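Side-chain contacts in type III effector XopAI (PDB 6K93), which has a mono-ADP-ribosyltransferase fold and probably binds arginine-containing peptides as a type III effector of the plant pathogen Xanthomonas citri: residues Q141-M146 / D167-Q172; V185-A190 / P228-E233. All blocks are in the same frame, centred on the assembly; numbering follows the deposited sequence.

Interaction 1 (Q141-M146 / D167-Q172)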
# COMPACT_ATOMS: atom_id res chain seq x y z
N GLN A 141 3.94 -5.45 21.16
CA GLN A 141 5.12 -4.63 21.46
C GLN A 141 5.60 -3.93 20.21
O GLN A 141 5.95 -2.74 20.25
CB GLN A 141 6.22 -5.50 22.05
CG GLN A 141 5.91 -5.96 23.47
CD GLN A 141 5.58 -4.80 24.39
OE1 GLN A 141 6.37 -3.87 24.53
NE2 GLN A 141 4.39 -4.84 24.99
N ARG A 142 5.62 -4.64 19.08
CA ARG A 142 6.01 -4.04 17.81
C ARG A 142 5.09 -2.87 17.45
O ARG A 142 5.55 -1.78 17.09
CB ARG A 142 6.00 -5.09 16.71
CG ARG A 142 6.39 -4.52 15.37
CD ARG A 142 6.61 -5.58 14.30
NE ARG A 142 7.83 -5.28 13.55
CZ ARG A 142 8.12 -5.75 12.34
NH1 ARG A 142 9.24 -5.38 11.75
NH2 ARG A 142 7.24 -6.50 11.68
N TRP A 143 3.78 -3.08 17.58
CA TRP A 143 2.78 -2.04 17.32
C TRP A 143 3.05 -0.82 18.20
O TRP A 143 3.12 0.31 17.71
CB TRP A 143 1.35 -2.60 17.58
CG TRP A 143 0.32 -1.52 17.52
CD1 TRP A 143 -0.15 -0.77 18.58
CD2 TRP A 143 -0.36 -1.03 16.37
NE1 TRP A 143 -1.04 0.17 18.14
CE2 TRP A 143 -1.20 0.02 16.78
CE3 TRP A 143 -0.34 -1.38 15.02
CZ2 TRP A 143 -2.00 0.73 15.89
CZ3 TRP A 143 -1.16 -0.69 14.14
CH2 TRP A 143 -1.97 0.34 14.58
N ASN A 144 3.22 -1.03 19.51
CA ASN A 144 3.49 0.08 20.41
C ASN A 144 4.74 0.84 19.98
O ASN A 144 4.76 2.07 20.01
CB ASN A 144 3.65 -0.42 21.83
CG ASN A 144 2.35 -0.96 22.41
OD1 ASN A 144 1.28 -0.71 21.89
ND2 ASN A 144 2.47 -1.71 23.50
N GLY A 145 5.78 0.12 19.56
CA GLY A 145 7.00 0.79 19.12
C GLY A 145 6.80 1.61 17.87
O GLY A 145 7.35 2.71 17.74
N MET A 146 6.03 1.08 16.91
CA MET A 146 5.73 1.84 15.70
C MET A 146 4.89 3.08 16.04
O MET A 146 5.13 4.17 15.50
CB MET A 146 5.03 0.95 14.69
CG MET A 146 5.97 -0.04 14.11
SD MET A 146 5.21 -0.85 12.68
CE MET A 146 4.41 -1.91 13.59
N ASP A 167 -2.17 5.72 10.54
CA ASP A 167 -1.95 5.75 9.09
C ASP A 167 -0.46 5.73 8.77
O ASP A 167 -0.02 5.05 7.85
CB ASP A 167 -2.61 6.98 8.48
CG ASP A 167 -4.11 6.89 8.42
OD1 ASP A 167 -4.74 5.82 8.68
OD2 ASP A 167 -4.72 7.95 8.09
N LEU A 168 0.34 6.51 9.52
CA LEU A 168 1.78 6.45 9.34
C LEU A 168 2.34 5.07 9.70
O LEU A 168 3.23 4.55 9.02
CB LEU A 168 2.47 7.52 10.18
CG LEU A 168 2.24 8.99 9.77
CD1 LEU A 168 2.95 9.93 10.73
CD2 LEU A 168 2.71 9.22 8.34
N VAL A 169 1.80 4.45 10.75
CA VAL A 169 2.20 3.08 11.09
C VAL A 169 1.92 2.13 9.93
O VAL A 169 2.71 1.24 9.63
CB VAL A 169 1.51 2.62 12.39
CG1 VAL A 169 1.72 1.12 12.61
CG2 VAL A 169 2.02 3.40 13.58
N ALA A 170 0.81 2.33 9.23
CA ALA A 170 0.49 1.51 8.07
C ALA A 170 1.57 1.61 6.99
O ALA A 170 1.87 0.62 6.33
CB ALA A 170 -0.89 1.89 7.51
N LEU A 171 2.12 2.81 6.78
CA LEU A 171 3.20 2.96 5.80
C LEU A 171 4.43 2.20 6.25
O LEU A 171 5.06 1.52 5.45
CB LEU A 171 3.51 4.43 5.55
CG LEU A 171 2.41 5.29 4.93
CD1 LEU A 171 2.94 6.73 4.76
CD2 LEU A 171 1.96 4.72 3.61
N GLN A 172 4.78 2.28 7.53
CA GLN A 172 5.89 1.48 8.01
C GLN A 172 5.60 -0.01 7.85
O GLN A 172 6.46 -0.77 7.39
CB GLN A 172 6.23 1.81 9.47
CG GLN A 172 7.46 1.04 9.96
CD GLN A 172 7.86 1.39 11.37
OE1 GLN A 172 7.51 2.44 11.88
NE2 GLN A 172 8.62 0.50 12.00

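Interaction 2 (V185-A190 / P228-E233)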
# COMPACT_ATOMS: atom_id res chain seq x y z
N VAL A 185 -5.12 -6.88 -2.36
CA VAL A 185 -6.41 -7.21 -1.76
C VAL A 185 -7.58 -6.59 -2.51
O VAL A 185 -8.70 -7.12 -2.42
CB VAL A 185 -6.43 -6.81 -0.28
CG1 VAL A 185 -6.49 -5.29 -0.09
CG2 VAL A 185 -7.59 -7.53 0.48
N LEU A 186 -7.38 -5.51 -3.28
CA LEU A 186 -8.46 -4.93 -4.07
C LEU A 186 -8.43 -5.36 -5.53
O LEU A 186 -9.26 -4.89 -6.31
CB LEU A 186 -8.42 -3.39 -3.98
CG LEU A 186 -8.72 -2.84 -2.61
CD1 LEU A 186 -8.61 -1.32 -2.55
CD2 LEU A 186 -10.12 -3.26 -2.13
N GLU A 187 -7.52 -6.25 -5.92
CA GLU A 187 -7.56 -6.81 -7.26
C GLU A 187 -8.87 -7.55 -7.47
O GLU A 187 -9.39 -8.19 -6.56
CB GLU A 187 -6.39 -7.76 -7.48
CG GLU A 187 -5.03 -7.08 -7.62
CD GLU A 187 -4.76 -6.68 -9.04
OE1 GLU A 187 -5.42 -5.73 -9.50
OE2 GLU A 187 -3.93 -7.31 -9.72
N LYS A 188 -9.38 -7.50 -8.70
CA LYS A 188 -10.70 -8.08 -8.97
C LYS A 188 -10.75 -9.55 -8.59
O LYS A 188 -11.75 -10.02 -8.01
CB LYS A 188 -11.06 -7.89 -10.44
CG LYS A 188 -12.49 -8.30 -10.80
CD LYS A 188 -13.43 -7.10 -10.73
CE LYS A 188 -14.82 -7.52 -10.26
NZ LYS A 188 -15.79 -6.39 -10.19
N GLU A 189 -9.71 -10.32 -8.94
CA GLU A 189 -9.72 -11.76 -8.75
C GLU A 189 -9.10 -12.22 -7.44
O GLU A 189 -9.05 -13.43 -7.18
CB GLU A 189 -8.97 -12.44 -9.91
CG GLU A 189 -9.84 -12.81 -11.09
CD GLU A 189 -9.05 -13.00 -12.37
OE1 GLU A 189 -8.03 -13.72 -12.35
OE2 GLU A 189 -9.45 -12.42 -13.40
N ALA A 190 -8.64 -11.30 -6.59
CA ALA A 190 -8.06 -11.70 -5.31
C ALA A 190 -9.12 -12.18 -4.35
O ALA A 190 -10.27 -11.74 -4.38
CB ALA A 190 -7.29 -10.53 -4.69
N PRO A 228 3.24 -13.15 -18.40
CA PRO A 228 2.79 -12.31 -19.51
C PRO A 228 1.30 -12.06 -19.52
O PRO A 228 0.88 -10.93 -19.81
CB PRO A 228 3.26 -13.09 -20.74
CG PRO A 228 4.49 -13.84 -20.24
CD PRO A 228 4.13 -14.24 -18.84
N ASP A 229 0.47 -13.06 -19.21
CA ASP A 229 -0.98 -12.82 -19.22
C ASP A 229 -1.40 -11.88 -18.10
O ASP A 229 -2.38 -11.14 -18.24
CB ASP A 229 -1.74 -14.14 -19.10
CG ASP A 229 -1.78 -14.93 -20.40
OD1 ASP A 229 -1.14 -14.52 -21.39
OD2 ASP A 229 -2.47 -15.98 -20.42
N TRP A 230 -0.68 -11.91 -16.98
CA TRP A 230 -0.94 -10.96 -15.90
C TRP A 230 -0.75 -9.54 -16.41
O TRP A 230 -1.58 -8.67 -16.13
CB TRP A 230 -0.02 -11.27 -14.72
CG TRP A 230 -0.18 -10.44 -13.52
CD1 TRP A 230 -0.83 -10.76 -12.37
CD2 TRP A 230 0.38 -9.13 -13.31
NE1 TRP A 230 -0.72 -9.73 -11.45
CE2 TRP A 230 0.02 -8.72 -12.01
CE3 TRP A 230 1.15 -8.26 -14.10
CZ2 TRP A 230 0.38 -7.49 -11.50
CZ3 TRP A 230 1.52 -7.03 -13.57
CH2 TRP A 230 1.14 -6.66 -12.29
N VAL A 231 0.30 -9.32 -17.20
CA VAL A 231 0.54 -7.99 -17.73
C VAL A 231 -0.57 -7.60 -18.69
O VAL A 231 -1.13 -6.51 -18.59
CB VAL A 231 1.92 -7.93 -18.40
CG1 VAL A 231 2.08 -6.56 -19.08
CG2 VAL A 231 3.02 -8.17 -17.39
N SER A 232 -0.88 -8.47 -19.66
CA SER A 232 -1.82 -8.05 -20.69
C SER A 232 -3.25 -7.91 -20.16
O SER A 232 -4.03 -7.16 -20.76
CB SER A 232 -1.77 -9.01 -21.88
OG SER A 232 -1.96 -10.36 -21.52
N GLU A 233 -3.59 -8.58 -19.05
CA GLU A 233 -4.88 -8.34 -18.43
C GLU A 233 -4.98 -6.96 -17.80
O GLU A 233 -6.09 -6.47 -17.58
CB GLU A 233 -5.16 -9.40 -17.38
CG GLU A 233 -5.66 -10.70 -17.93
CD GLU A 233 -5.97 -11.70 -16.83
OE1 GLU A 233 -6.50 -11.29 -15.78
OE2 GLU A 233 -5.68 -12.89 -17.05
O HOH W 1 -2.03 -9.35 -8.95
O HOH W 2 -7.49 -9.63 -13.69

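Interaction 1 (Q141-M146 / D167-Q172)
Val169 sets its CG1 methyl against both Trp143 and Met146 where two helices, 136-156 and 165-174, pack in the helical part of the mono-ADP-ribosyltransferase fold. The short segments cross at 115° with their axes 10.5 Å apart, and the contact is mostly between side chains, with one methyl on a backbone carbonyl and no hydrogen bond across it. Trp143 starts out pointing away from the partner helix, but with CG anti to the backbone N (chi1 172°) the far, six-membered end of the indole still reaches it, CZ3 lying 3.7 Å from Val169 CG1. The same methyl lies 3.9 Å from Met146 CB, while the other branch, CG2, rests 3.7 Å from the backbone O of Met146. Both the tryptophan and the methionine meet the valine roughly at right angles. Helix 117-128 adds Leu127, which touches Met146, and Phe123, whose ring meets that of Trp143 with the planes about 70° apart. Gln172 reaches across as an extended chain and turns the face of its amide to the methionine, whose CG and SD lie over it. This buried amide is fixed at both ends: Arg149 NH1 binds its oxygen, and its NH2 group donates to Glu279, which also forms a salt bridge with Arg142. Met146 packs against an amide already held in place, its CG 3.4 Å from Gln172 NE2 and its SD 3.7 Å from Gln172 CD.

Interaction 2 (V185-A190 / P228-E233)
A type I beta turn, Glu187 to Ala190, in the loop between helices 165-174 and 194-209 faces the short helix 228-234, and two waters bridge the gap between them. Glu187 and Trp230 do not bond directly; Glu187 OE2 stays 4.4 Å from Trp230 NE1. A water in the plane of the indole, at its edge, accepts a hydrogen bond from Trp230 NE1 at 2.8 Å and donates to Glu187 OE2 at 2.9 Å. The ring reaches toward the loop because chi1 of -178° carries CG anti to the backbone N. Within the mono-ADP-ribosyltransferase fold, this bridge ties a loop of the helical part to the helix that follows strand 218-224 of the five-stranded sheet. Arg234, at the end of the same helix, forms a salt bridge with Glu187 OE2 and a cation-pi contact with Trp230, so the buried carboxylate has a positive partner as well as the water. Farther out, Glu189 and Glu233 are both exposed, and their carboxylate planes are turned 44° apart. Glu189 OE2 and Glu233 OE1 approach to 4.0 Å, a like-charge pair probably eased by a second water that donates to Glu233 OE1 at 2.8 Å and only weakly to Glu189 OE2 at 3.4 Å.

Along the chain the two contacts come in series: interaction 1 closes at Gln172, near the end of helix 165-174, and the loop that follows supplies the first segment of interaction 2. Their centres lie 29 Å apart on opposite sides of the chain's centre, and the nearest atoms are about 12 Å apart, so they do not touch. Helix 194-209 is shared by both, touching Ala170 and Leu171 of interaction 1 and Val185 of interaction 2. Within the NAD:arginine ADP-ribosyltransferase family region, the buried, mainly apolar interaction 1 thus packs the helical part internally, whereas the partly buried, water-mediated interaction 2 joins a loop of it to the helix beside the five-stranded sheet.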